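Local coordinates for extracellular solute-binding protein, family 3 (Methylophaga aminisulfidivorans MP, PDB 5SV6) that is of unknown function but adopts a periplasmic solute-binding architecture and is probably associated with the methanol dehydrogenase system, at residues K48-S53 with E97-N102; F66-A71 with F84-K89; F93-K98 with D105-V110. All blocks are in the same frame, centred on the assembly; numbering follows the deposited sequence.

Contact 1 of 3, residues K48-S53 with E97-N102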
ATOM      1  N   LYS A  48     -10.525  -0.860 -19.577  1.00 15.16           N
ATOM      2  CA  LYS A  48     -10.202   0.496 -19.148  1.00 13.87           C
ATOM      3  C   LYS A  48      -9.834   0.510 -17.670  1.00 12.36           C
ATOM      4  O   LYS A  48     -10.692   0.324 -16.807  1.00 13.29           O
ATOM      5  CB  LYS A  48     -11.362   1.456 -19.425  1.00 15.89           C
ATOM      6  CG  LYS A  48     -11.726   1.568 -20.896  1.00 18.94           C
ATOM      7  CD  LYS A  48     -12.891   2.531 -21.106  1.00 22.28           C
ATOM      8  CE  LYS A  48     -12.469   3.967 -20.826  1.00 23.37           C
ATOM      9  NZ  LYS A  48     -13.458   4.966 -21.346  1.00 29.20           N
ATOM     10  N   VAL A  49      -8.555   0.735 -17.395  1.00 10.93           N
ATOM     11  CA  VAL A  49      -8.033   0.676 -16.033  1.00 10.89           C
ATOM     12  C   VAL A  49      -7.771   2.077 -15.497  1.00 10.59           C
ATOM     13  O   VAL A  49      -6.981   2.832 -16.075  1.00 10.40           O
ATOM     14  CB  VAL A  49      -6.727  -0.143 -15.986  1.00 11.30           C
ATOM     15  CG1 VAL A  49      -6.053  -0.049 -14.607  1.00  9.62           C
ATOM     16  CG2 VAL A  49      -6.994  -1.599 -16.392  1.00 13.44           C
ATOM     17  N   CYS A  50      -8.451   2.421 -14.405  1.00 10.95           N
ATOM     18  CA  CYS A  50      -8.213   3.665 -13.683  1.00 11.58           C
ATOM     19  C   CYS A  50      -6.842   3.568 -13.010  1.00 11.62           C
ATOM     20  O   CYS A  50      -6.601   2.637 -12.243  1.00 12.30           O
ATOM     21  CB  CYS A  50      -9.285   3.883 -12.598  1.00 11.46           C
ATOM     22  SG  CYS A  50     -11.033   3.579 -13.069  1.00 16.15           S
ATOM     23  N   ALA A  51      -5.940   4.510 -13.288  1.00 11.80           N
ATOM     24  CA  ALA A  51      -4.610   4.473 -12.659  1.00 10.76           C
ATOM     25  C   ALA A  51      -4.032   5.844 -12.391  1.00 10.81           C
ATOM     26  O   ALA A  51      -4.319   6.811 -13.104  1.00 11.58           O
ATOM     27  CB  ALA A  51      -3.616   3.633 -13.493  1.00 10.11           C
ATOM     28  N   ALA A  52      -3.197   5.915 -11.358  1.00  9.21           N
ATOM     29  CA  ALA A  52      -2.600   7.173 -10.942  1.00 12.15           C
ATOM     30  C   ALA A  52      -1.372   7.470 -11.791  1.00 11.25           C
ATOM     31  O   ALA A  52      -0.538   6.603 -12.029  1.00  8.60           O
ATOM     32  CB  ALA A  52      -2.226   7.118  -9.461  1.00 13.51           C
ATOM     33  N   SER A  53      -1.249   8.709 -12.246  1.00 13.39           N
ATOM     34  CA  SER A  53      -0.121   9.046 -13.102  1.00 13.36           C
ATOM     35  C   SER A  53       1.181   9.288 -12.314  1.00 14.87           C
ATOM     36  O   SER A  53       2.245   9.413 -12.903  1.00 15.35           O
ATOM     37  CB  SER A  53      -0.468  10.235 -13.997  1.00 17.28           C
ATOM     38  OG  SER A  53      -0.633  11.405 -13.222  1.00 22.27           O
ATOM     39  N   GLU A  97     -13.504   9.161  -7.729  1.00 13.57           N
ATOM     40  CA  GLU A  97     -13.488  10.188  -8.769  1.00 16.77           C
ATOM     41  C   GLU A  97     -13.435   9.634 -10.191  1.00 16.40           C
ATOM     42  O   GLU A  97     -13.714  10.341 -11.151  1.00 16.95           O
ATOM     43  CB  GLU A  97     -12.358  11.189  -8.513  1.00 20.37           C
ATOM     44  CG  GLU A  97     -12.394  11.762  -7.095  1.00 23.42           C
ATOM     45  CD  GLU A  97     -11.822  13.162  -7.004  1.00 29.09           C
ATOM     46  OE1 GLU A  97     -12.329  14.058  -7.711  1.00 37.72           O
ATOM     47  OE2 GLU A  97     -10.870  13.371  -6.222  1.00 30.80           O
ATOM     48  N   LYS A  98     -13.082   8.362 -10.335  1.00 14.45           N
ATOM     49  CA  LYS A  98     -12.977   7.785 -11.663  1.00 13.47           C
ATOM     50  C   LYS A  98     -13.928   6.603 -11.865  1.00 13.59           C
ATOM     51  O   LYS A  98     -14.858   6.674 -12.686  1.00 12.73           O
ATOM     52  CB  LYS A  98     -11.524   7.380 -11.951  1.00 14.65           C
ATOM     53  CG  LYS A  98     -10.605   8.552 -12.293  1.00 18.39           C
ATOM     54  CD  LYS A  98     -11.053   9.210 -13.597  1.00 21.11           C
ATOM     55  CE  LYS A  98     -10.008  10.161 -14.169  1.00 24.62           C
ATOM     56  NZ  LYS A  98      -9.918  11.412 -13.375  1.00 25.17           N
ATOM     57  N   LEU A  99     -13.687   5.522 -11.126  1.00 10.61           N
ATOM     58  CA  LEU A  99     -14.481   4.294 -11.275  1.00 10.88           C
ATOM     59  C   LEU A  99     -15.970   4.539 -11.055  1.00 10.95           C
ATOM     60  O   LEU A  99     -16.797   4.207 -11.901  1.00 10.53           O
ATOM     61  CB  LEU A  99     -13.998   3.229 -10.293  1.00  9.79           C
ATOM     62  CG  LEU A  99     -14.706   1.878 -10.315  1.00  9.15           C
ATOM     63  CD1 LEU A  99     -14.410   1.139 -11.609  1.00 10.68           C
ATOM     64  CD2 LEU A  99     -14.291   1.063  -9.120  1.00  7.60           C
ATOM     65  N   LEU A 100     -16.317   5.119  -9.911  1.00 11.52           N
ATOM     66  CA  LEU A 100     -17.729   5.316  -9.573  1.00 10.45           C
ATOM     67  C   LEU A 100     -18.398   6.409 -10.400  1.00 13.02           C
ATOM     68  O   LEU A 100     -19.610   6.619 -10.296  1.00 13.90           O
ATOM     69  CB  LEU A 100     -17.888   5.610  -8.079  1.00 10.73           C
ATOM     70  CG  LEU A 100     -17.485   4.473  -7.138  1.00 10.15           C
ATOM     71  CD1 LEU A 100     -17.623   4.888  -5.667  1.00 11.77           C
ATOM     72  CD2 LEU A 100     -18.307   3.217  -7.444  1.00 10.31           C
ATOM     73  N   LYS A 101     -17.607   7.108 -11.212  1.00 12.76           N
ATOM     74  CA  LYS A 101     -18.120   8.148 -12.104  1.00 12.84           C
ATOM     75  C   LYS A 101     -18.047   7.706 -13.558  1.00 14.30           C
ATOM     76  O   LYS A 101     -18.168   8.525 -14.483  1.00 14.76           O
ATOM     77  CB  LYS A 101     -17.350   9.458 -11.909  1.00 13.04           C
ATOM     78  CG  LYS A 101     -17.604  10.098 -10.553  1.00 16.65           C
ATOM     79  CD  LYS A 101     -17.052  11.516 -10.514  1.00 23.25           C
ATOM     80  CE  LYS A 101     -17.546  12.279  -9.285  1.00 27.81           C
ATOM     81  NZ  LYS A 101     -16.875  11.861  -8.023  1.00 25.61           N
ATOM     82  N   ASN A 102     -17.838   6.404 -13.751  1.00 12.84           N
ATOM     83  CA  ASN A 102     -17.874   5.792 -15.078  1.00 14.33           C
ATOM     84  C   ASN A 102     -16.798   6.267 -16.057  1.00 14.74           C
ATOM     85  O   ASN A 102     -16.997   6.213 -17.269  1.00 16.01           O
ATOM     86  CB  ASN A 102     -19.265   5.942 -15.709  1.00 14.23           C
ATOM     87  CG  ASN A 102     -20.337   5.226 -14.917  1.00 16.94           C
ATOM     88  OD1 ASN A 102     -20.493   4.008 -15.025  1.00 16.89           O
ATOM     89  ND2 ASN A 102     -21.083   5.977 -14.113  1.00 16.87           N
TER
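A small, buried van der Waals contact sets the sulfur of C50, in the middle of strand 47-52, against the last turn of helix 94-99 at K98 and L99. No hydrogen bond crosses between the two segments. C50 SG meets the backbone where the two helix residues join, 3.8 Å from L99 N, with K98 CB at 4.0 Å on one residue and L99 CB at 4.1 Å on the next. The torsion of C50 (chi1 -45°) places SG beside its own backbone N and opposite the carbonyl carbon. The sulfur is also committed to a disulfide with C104, so the strand is tied covalently to the loop that follows the helix. K98 gives only the root of its side chain; the rest bends at chi2 (-64°) and carries the ammonium away from the strand. L99 likewise touches through CB, while its side chain also packs on V107 of the adjacent strand. The helix stops here in a Schellman motif: Q103 N reaches K98 O, and N102, with a positive phi of 64°, donates from its N to L99 O at 3.1 Å. R258 also bonds to L99 O. A disulfide from a central strand to the loop after a capped helix thus pins this layer to the sheet in one alpha/beta lobe of a type 2 periplasmic binding protein fold.

Contact 2 of 3, residues F66-A71 with F84-K89; sequences FENQLA and FVWSDK
The ring of F84 and the amide of N68 stand almost perpendicular, their planes 82° apart, with N68 ND2 lying obliquely to the ring at 3.9 Å from F84 CE1. One face of the F84 ring carries W86 CH2, 3.8 Å above the plane and displaced toward the rim; in return, one face of the W86 indole has F84 CB over its outer part. The setting is a beta-alpha-beta unit: helix 66-77 connects strand 47-52 to its parallel neighbour 82-87 and packs over them. Here the short helix and strand axes run nearly antiparallel, at 158°, and come no closer than 11.9 Å. Large side chains bridge that span. With CG anti to its carbonyl carbon (chi1 -75°), F84 sends its ring to N68 and A71. F84 and W86, two residues apart, project from the same side of the strand, both also resting on A51, and W86 CH2 reaches N68 ND2 at 4.2 Å, the amide lying oblique to the indole. The amide has little freedom to turn: N68 OD1 accepts from the backbone N of G65 and of N60, while ND2 is hydrogen-bonded to S59 OG, so its contact with the rings is one of packing beside a satisfied polar group. Cutting the F84 ring back to an alanine here is likely to open a gap next to A71 and N68 and to leave W86 CH2 without the face it rests on. After the strand, S87 OG accepts from K89 N in an ST turn. At the other end of the contact, the methyl of A71 comes up obliquely to the phenyl ring, with A71 CB 3.9 Å from F84 CZ and 4.0 Å from F84 CE1.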
ATOM      1  N   PHE A  66       4.284  -1.429 -10.220  1.00  9.65           N
ATOM      2  CA  PHE A  66       3.955  -2.862 -10.210  1.00 10.17           C
ATOM      3  C   PHE A  66       2.503  -3.159 -10.597  1.00  8.94           C
ATOM      4  O   PHE A  66       2.224  -4.190 -11.224  1.00  7.36           O
ATOM      5  CB  PHE A  66       4.394  -3.580  -8.911  1.00  8.87           C
ATOM      6  CG  PHE A  66       3.495  -3.350  -7.715  1.00  8.96           C
ATOM      7  CD1 PHE A  66       2.334  -4.089  -7.542  1.00  8.85           C
ATOM      8  CD2 PHE A  66       3.854  -2.451  -6.732  1.00  9.77           C
ATOM      9  CE1 PHE A  66       1.529  -3.895  -6.439  1.00 10.18           C
ATOM     10  CE2 PHE A  66       3.054  -2.252  -5.633  1.00 10.18           C
ATOM     11  CZ  PHE A  66       1.889  -2.974  -5.482  1.00  8.21           C
ATOM     12  N   GLU A  67       1.585  -2.260 -10.256  1.00  8.20           N
ATOM     13  CA  GLU A  67       0.189  -2.444 -10.687  1.00  9.21           C
ATOM     14  C   GLU A  67       0.007  -2.209 -12.188  1.00  9.00           C
ATOM     15  O   GLU A  67      -0.950  -2.719 -12.793  1.00  8.60           O
ATOM     16  CB  GLU A  67      -0.783  -1.560  -9.884  1.00  8.34           C
ATOM     17  CG  GLU A  67      -0.961  -1.982  -8.409  1.00  8.23           C
ATOM     18  CD  GLU A  67      -1.996  -1.127  -7.667  1.00  8.62           C
ATOM     19  OE1 GLU A  67      -2.415  -0.072  -8.186  1.00 10.35           O
ATOM     20  OE2 GLU A  67      -2.401  -1.521  -6.562  1.00  9.46           O
ATOM     21  N   ASN A  68       0.897  -1.425 -12.793  1.00  8.16           N
ATOM     22  CA  ASN A  68       0.832  -1.232 -14.235  1.00  8.67           C
ATOM     23  C   ASN A  68       1.151  -2.556 -14.935  1.00 10.41           C
ATOM     24  O   ASN A  68       0.518  -2.923 -15.934  1.00  9.41           O
ATOM     25  CB  ASN A  68       1.810  -0.142 -14.706  1.00 10.19           C
ATOM     26  CG  ASN A  68       1.552   1.206 -14.054  1.00  9.53           C
ATOM     27  OD1 ASN A  68       2.488   1.944 -13.735  1.00 10.09           O
ATOM     28  ND2 ASN A  68       0.284   1.534 -13.853  1.00  9.52           N
ATOM     29  N   GLN A  69       2.145  -3.264 -14.400  1.00 10.24           N
ATOM     30  CA  GLN A  69       2.510  -4.585 -14.891  1.00 12.54           C
ATOM     31  C   GLN A  69       1.356  -5.563 -14.713  1.00 10.64           C
ATOM     32  O   GLN A  69       1.064  -6.357 -15.603  1.00 10.54           O
ATOM     33  CB  GLN A  69       3.717  -5.134 -14.127  1.00 12.11           C
ATOM     34  CG  GLN A  69       5.056  -4.691 -14.641  1.00 18.66           C
ATOM     35  CD  GLN A  69       6.127  -5.716 -14.322  1.00 23.99           C
ATOM     36  OE1 GLN A  69       6.914  -5.540 -13.389  1.00 30.76           O
ATOM     37  NE2 GLN A  69       6.145  -6.814 -15.078  1.00 19.59           N
ATOM     38  N   LEU A  70       0.722  -5.516 -13.548  1.00  9.64           N
ATOM     39  CA  LEU A  70      -0.398  -6.402 -13.258  1.00  9.39           C
ATOM     40  C   LEU A  70      -1.560  -6.149 -14.204  1.00 10.16           C
ATOM     41  O   LEU A  70      -2.266  -7.078 -14.583  1.00  9.76           O
ATOM     42  CB  LEU A  70      -0.863  -6.224 -11.811  1.00  9.23           C
ATOM     43  CG  LEU A  70       0.148  -6.680 -10.757  1.00  9.99           C
ATOM     44  CD1 LEU A  70      -0.357  -6.383  -9.356  1.00  8.23           C
ATOM     45  CD2 LEU A  70       0.479  -8.178 -10.935  1.00 10.98           C
ATOM     46  N   ALA A  71      -1.756  -4.887 -14.574  1.00  8.31           N
ATOM     47  CA  ALA A  71      -2.856  -4.513 -15.459  1.00 10.93           C
ATOM     48  C   ALA A  71      -2.647  -5.129 -16.841  1.00 10.27           C
ATOM     49  O   ALA A  71      -3.592  -5.589 -17.486  1.00 10.85           O
ATOM     50  CB  ALA A  71      -2.957  -2.991 -15.562  1.00 10.89           C
ATOM     51  N   PHE A  84      -5.293   2.608 -20.253  1.00 14.39           N
ATOM     52  CA  PHE A  84      -5.225   3.326 -18.990  1.00 14.31           C
ATOM     53  C   PHE A  84      -5.997   4.630 -19.035  1.00 14.88           C
ATOM     54  O   PHE A  84      -5.953   5.353 -20.026  1.00 12.77           O
ATOM     55  CB  PHE A  84      -3.782   3.641 -18.625  1.00 12.80           C
ATOM     56  CG  PHE A  84      -3.010   2.465 -18.132  1.00 14.64           C
ATOM     57  CD1 PHE A  84      -3.273   1.920 -16.880  1.00 14.26           C
ATOM     58  CD2 PHE A  84      -1.992   1.923 -18.894  1.00 14.95           C
ATOM     59  CE1 PHE A  84      -2.551   0.845 -16.421  1.00 11.37           C
ATOM     60  CE2 PHE A  84      -1.257   0.851 -18.430  1.00 14.89           C
ATOM     61  CZ  PHE A  84      -1.547   0.302 -17.191  1.00 13.02           C
ATOM     62  N   VAL A  85      -6.691   4.930 -17.941  1.00 12.26           N
ATOM     63  CA  VAL A  85      -7.301   6.231 -17.747  1.00 13.02           C
ATOM     64  C   VAL A  85      -6.589   6.851 -16.567  1.00 13.19           C
ATOM     65  O   VAL A  85      -6.735   6.397 -15.437  1.00 11.39           O
ATOM     66  CB  VAL A  85      -8.807   6.113 -17.449  1.00 15.48           C
ATOM     67  CG1 VAL A  85      -9.385   7.460 -17.062  1.00 16.53           C
ATOM     68  CG2 VAL A  85      -9.535   5.530 -18.646  1.00 17.09           C
ATOM     69  N   TRP A  86      -5.793   7.876 -16.843  1.00 14.04           N
ATOM     70  CA  TRP A  86      -4.870   8.430 -15.855  1.00 14.67           C
ATOM     71  C   TRP A  86      -5.513   9.505 -15.003  1.00 17.10           C
ATOM     72  O   TRP A  86      -6.249  10.355 -15.510  1.00 18.83           O
ATOM     73  CB  TRP A  86      -3.601   8.978 -16.547  1.00 15.07           C
ATOM     74  CG  TRP A  86      -2.872   7.936 -17.359  1.00 12.48           C
ATOM     75  CD1 TRP A  86      -2.869   7.799 -18.721  1.00 15.48           C
ATOM     76  CD2 TRP A  86      -2.044   6.882 -16.849  1.00 14.11           C
ATOM     77  NE1 TRP A  86      -2.089   6.725 -19.088  1.00 17.75           N
ATOM     78  CE2 TRP A  86      -1.573   6.145 -17.955  1.00 13.92           C
ATOM     79  CE3 TRP A  86      -1.657   6.492 -15.561  1.00 11.97           C
ATOM     80  CZ2 TRP A  86      -0.739   5.034 -17.813  1.00 15.22           C
ATOM     81  CZ3 TRP A  86      -0.833   5.392 -15.419  1.00 11.77           C
ATOM     82  CH2 TRP A  86      -0.379   4.672 -16.540  1.00 12.83           C
ATOM     83  N   SER A  87      -5.240   9.452 -13.702  1.00 15.45           N
ATOM     84  CA  SER A  87      -5.671  10.477 -12.769  1.00 18.66           C
ATOM     85  C   SER A  87      -4.475  11.244 -12.232  1.00 20.97           C
ATOM     86  O   SER A  87      -3.414  10.668 -11.977  1.00 16.72           O
ATOM     87  CB  SER A  87      -6.448   9.868 -11.602  1.00 20.41           C
ATOM     88  OG  SER A  87      -6.548  10.796 -10.529  1.00 20.08           O
ATOM     89  N   ASP A  88      -4.653  12.548 -12.048  1.00 24.95           N
ATOM     90  CA  ASP A  88      -3.595  13.393 -11.525  1.00 20.30           C
ATOM     91  C   ASP A  88      -3.657  13.446 -10.014  1.00 21.28           C
ATOM     92  O   ASP A  88      -2.793  14.031  -9.368  1.00 23.40           O
ATOM     93  CB  ASP A  88      -3.719  14.800 -12.103  1.00 24.79           C
ATOM     94  CG  ASP A  88      -3.698  14.798 -13.604  1.00 24.44           C
ATOM     95  OD1 ASP A  88      -2.636  14.467 -14.170  1.00 27.91           O
ATOM     96  OD2 ASP A  88      -4.741  15.114 -14.218  1.00 26.16           O
ATOM     97  N   LYS A  89      -4.700  12.849  -9.457  1.00 19.37           N
ATOM     98  CA  LYS A  89      -4.857  12.778  -8.015  1.00 20.26           C
ATOM     99  C   LYS A  89      -4.185  11.513  -7.472  1.00 18.35           C
ATOM    100  O   LYS A  89      -3.809  10.618  -8.234  1.00 20.55           O
ATOM    101  CB  LYS A  89      -6.339  12.794  -7.631  1.00 21.22           C
ATOM    102  CG  LYS A  89      -7.131  14.002  -8.141  1.00 26.16           C
ATOM    103  CD  LYS A  89      -6.997  15.200  -7.216  1.00 27.38           C
ATOM    104  CE  LYS A  89      -7.769  15.014  -5.919  1.00 28.08           C
ATOM    105  NZ  LYS A  89      -9.197  15.463  -6.011  1.00 35.20           N
TER

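Contact 3 of 3, residues F93-K98 with D105-V110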
ATOM      1  N   PHE A  93      -7.989   8.257  -4.487  1.00 17.33           N
ATOM      2  CA  PHE A  93      -9.180   8.853  -5.121  1.00 15.21           C
ATOM      3  C   PHE A  93      -9.671   8.160  -6.400  1.00 14.81           C
ATOM      4  O   PHE A  93     -10.634   8.615  -7.023  1.00 15.03           O
ATOM      5  CB  PHE A  93      -8.929  10.328  -5.460  1.00 19.09           C
ATOM      6  CG  PHE A  93      -8.692  11.189  -4.263  1.00 21.42           C
ATOM      7  CD1 PHE A  93      -7.445  11.748  -4.032  1.00 22.43           C
ATOM      8  CD2 PHE A  93      -9.708  11.422  -3.351  1.00 23.74           C
ATOM      9  CE1 PHE A  93      -7.215  12.534  -2.918  1.00 23.55           C
ATOM     10  CE2 PHE A  93      -9.485  12.214  -2.230  1.00 24.06           C
ATOM     11  CZ  PHE A  93      -8.240  12.768  -2.015  1.00 24.00           C
ATOM     12  N   LEU A  94      -9.013   7.083  -6.806  1.00 11.32           N
ATOM     13  CA  LEU A  94      -9.373   6.410  -8.051  1.00 11.75           C
ATOM     14  C   LEU A  94     -10.798   5.858  -8.039  1.00 11.60           C
ATOM     15  O   LEU A  94     -11.498   5.890  -9.047  1.00 12.39           O
ATOM     16  CB  LEU A  94      -8.392   5.278  -8.333  1.00 13.57           C
ATOM     17  CG  LEU A  94      -6.998   5.714  -8.779  1.00 13.08           C
ATOM     18  CD1 LEU A  94      -6.110   4.488  -8.947  1.00 11.45           C
ATOM     19  CD2 LEU A  94      -7.115   6.473 -10.081  1.00 12.79           C
ATOM     20  N   VAL A  95     -11.207   5.336  -6.894  1.00 11.09           N
ATOM     21  CA  VAL A  95     -12.516   4.722  -6.773  1.00 10.90           C
ATOM     22  C   VAL A  95     -13.618   5.774  -6.887  1.00 12.24           C
ATOM     23  O   VAL A  95     -14.540   5.636  -7.681  1.00 11.47           O
ATOM     24  CB  VAL A  95     -12.648   3.955  -5.445  1.00  9.82           C
ATOM     25  CG1 VAL A  95     -14.119   3.633  -5.150  1.00  9.74           C
ATOM     26  CG2 VAL A  95     -11.796   2.682  -5.477  1.00 10.82           C
ATOM     27  N   THR A  96     -13.507   6.841  -6.105  1.00 11.29           N
ATOM     28  CA  THR A  96     -14.590   7.815  -6.011  1.00 12.38           C
ATOM     29  C   THR A  96     -14.651   8.810  -7.159  1.00 14.53           C
ATOM     30  O   THR A  96     -15.736   9.261  -7.528  1.00 15.13           O
ATOM     31  CB  THR A  96     -14.512   8.599  -4.692  1.00 16.51           C
ATOM     32  OG1 THR A  96     -13.210   9.184  -4.566  1.00 17.36           O
ATOM     33  CG2 THR A  96     -14.741   7.672  -3.523  1.00 16.52           C
ATOM     34  N   GLU A  97     -13.504   9.161  -7.729  1.00 13.57           N
ATOM     35  CA  GLU A  97     -13.488  10.188  -8.769  1.00 16.77           C
ATOM     36  C   GLU A  97     -13.435   9.634 -10.191  1.00 16.40           C
ATOM     37  O   GLU A  97     -13.714  10.341 -11.151  1.00 16.95           O
ATOM     38  CB  GLU A  97     -12.358  11.189  -8.513  1.00 20.37           C
ATOM     39  CG  GLU A  97     -12.394  11.762  -7.095  1.00 23.42           C
ATOM     40  CD  GLU A  97     -11.822  13.162  -7.004  1.00 29.09           C
ATOM     41  OE1 GLU A  97     -12.329  14.058  -7.711  1.00 37.72           O
ATOM     42  OE2 GLU A  97     -10.870  13.371  -6.222  1.00 30.80           O
ATOM     43  N   LYS A  98     -13.082   8.362 -10.335  1.00 14.45           N
ATOM     44  CA  LYS A  98     -12.977   7.785 -11.663  1.00 13.47           C
ATOM     45  C   LYS A  98     -13.928   6.603 -11.865  1.00 13.59           C
ATOM     46  O   LYS A  98     -14.858   6.674 -12.686  1.00 12.73           O
ATOM     47  CB  LYS A  98     -11.524   7.380 -11.951  1.00 14.65           C
ATOM     48  CG  LYS A  98     -10.605   8.552 -12.293  1.00 18.39           C
ATOM     49  CD  LYS A  98     -11.053   9.210 -13.597  1.00 21.11           C
ATOM     50  CE  LYS A  98     -10.008  10.161 -14.169  1.00 24.62           C
ATOM     51  NZ  LYS A  98      -9.918  11.412 -13.375  1.00 25.17           N
ATOM     52  N   ASP A 105     -13.257   1.362 -15.655  1.00 11.76           N
ATOM     53  CA  ASP A 105     -14.022   0.199 -15.236  1.00 13.29           C
ATOM     54  C   ASP A 105     -13.341  -0.661 -14.198  1.00 10.42           C
ATOM     55  O   ASP A 105     -13.986  -1.475 -13.566  1.00  9.56           O
ATOM     56  CB  ASP A 105     -14.350  -0.653 -16.459  1.00 12.22           C
ATOM     57  CG  ASP A 105     -15.152   0.114 -17.485  1.00 16.78           C
ATOM     58  OD1 ASP A 105     -15.900   1.039 -17.084  1.00 18.13           O
ATOM     59  OD2 ASP A 105     -15.017  -0.190 -18.682  1.00 16.15           O
ATOM     60  N   VAL A 106     -12.041  -0.465 -14.012  1.00 11.87           N
ATOM     61  CA  VAL A 106     -11.260  -1.339 -13.141  1.00  8.85           C
ATOM     62  C   VAL A 106     -10.305  -0.530 -12.284  1.00  9.46           C
ATOM     63  O   VAL A 106      -9.635   0.369 -12.786  1.00 10.75           O
ATOM     64  CB  VAL A 106     -10.447  -2.348 -13.982  1.00 11.37           C
ATOM     65  CG1 VAL A 106      -9.450  -3.104 -13.115  1.00 13.09           C
ATOM     66  CG2 VAL A 106     -11.383  -3.312 -14.707  1.00 11.63           C
ATOM     67  N   VAL A 107     -10.274  -0.829 -10.987  1.00  8.43           N
ATOM     68  CA  VAL A 107      -9.221  -0.332 -10.109  1.00  8.75           C
ATOM     69  C   VAL A 107      -8.373  -1.503  -9.625  1.00  7.70           C
ATOM     70  O   VAL A 107      -8.901  -2.502  -9.132  1.00  7.62           O
ATOM     71  CB  VAL A 107      -9.785   0.490  -8.935  1.00  6.47           C
ATOM     72  CG1 VAL A 107      -8.700   0.766  -7.898  1.00  8.72           C
ATOM     73  CG2 VAL A 107     -10.347   1.810  -9.467  1.00  8.54           C
HETATM   74  N   MSE A 108      -7.055  -1.383  -9.760  1.00  8.53           N
HETATM   75  CA  MSE A 108      -6.176  -2.550  -9.596  1.00  9.45           C
HETATM   76  C   MSE A 108      -6.028  -3.096  -8.172  1.00  9.99           C
HETATM   77  O   MSE A 108      -5.855  -4.297  -7.992  1.00 11.14           O
HETATM   78  CB  MSE A 108      -4.788  -2.285 -10.196  1.00  9.99           C
HETATM   79  CG  MSE A 108      -4.785  -2.140 -11.719  1.00  8.80           C
HETATM   80 SE   MSE A 108      -5.571  -3.685 -12.650  1.00 21.49          SE
HETATM   81  CE  MSE A 108      -4.380  -5.113 -12.035  1.00  9.32           C
ATOM     82  N   GLY A 109      -6.076  -2.227  -7.170  1.00  8.84           N
ATOM     83  CA  GLY A 109      -5.904  -2.677  -5.806  1.00  9.18           C
ATOM     84  C   GLY A 109      -6.720  -1.932  -4.761  1.00 11.36           C
ATOM     85  O   GLY A 109      -6.507  -0.739  -4.525  1.00 10.40           O
ATOM     86  N   VAL A 110      -7.660  -2.640  -4.138  1.00  8.82           N
ATOM     87  CA  VAL A 110      -8.370  -2.133  -2.964  1.00  8.10           C
ATOM     88  C   VAL A 110      -8.439  -3.271  -1.947  1.00 10.73           C
ATOM     89  O   VAL A 110      -8.179  -4.430  -2.295  1.00  9.15           O
ATOM     90  CB  VAL A 110      -9.806  -1.635  -3.289  1.00  9.30           C
ATOM     91  CG1 VAL A 110      -9.785  -0.505  -4.334  1.00  9.60           C
ATOM     92  CG2 VAL A 110     -10.700  -2.790  -3.733  1.00  9.47           C
TER
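Methyl-to-methyl and methyl-to-methylene packing joins L94 and V95 of the helix to V107 and V110 of the strand. V107 CG2 lies 4.1 Å from L94 CB, so the leucine touches with the base of its side chain rather than its branched end. The same methyl is a looser neighbour of V95, V107 CG2 to V95 CG2 being 4.3 Å. V95 CG2 approaches V110 CG1 more closely, at 3.9 Å, and these two side chains cross at about a right angle. With CG1 of V95 anti to the backbone N (chi1 165°), CG2 is anti to the carbonyl carbon and faces both valines. All four residues are buried.

Backbone shape decides which strand residues take part. At M108, a selenomethionine in this crystal, the chain turns a corner with a helical psi of -33°, and therefore V107 and V110, three positions apart, both point at helix 94-99. M108 itself leads to L70 and A71 of helix 66-77. This is the alpha/beta sandwich of a periplasmic binding protein lobe: helices cover both faces of the sheet, and 106-111 is an inner strand, pairing with 47-52 and with 247-257, to which it makes backbone hydrogen bonds, V107 with A256 and V110 with S254.

Polar interactions lie off this interface, and no hydrogen bond crosses it. In the helix, E97 N donates to F93 O at 3.0 Å. The ammonium of K89 makes a cation-pi contact with F93, while D105 OD1 forms a salt bridge with R258.

All three contacts lie in one lobe, on the same side of the chain's centre, and share the sheet in which strand 47-52 sits between 82-87 and 106-111. The centres of contacts 1 and 3 are about 5 Å apart and both use helix 94-99; contact 2, about 9 and 10 Å from them, uses helix 66-77 across the sheet. Along the chain, contact 2 is nested inside the loop closed by contact 1, and contact 3 opens on the helix where contact 1 closes. The K89–E97 salt bridge links contact 2 to the helix of the other two. Together they hold a helix on each face of the sheet, consistent with a binding-protein lobe.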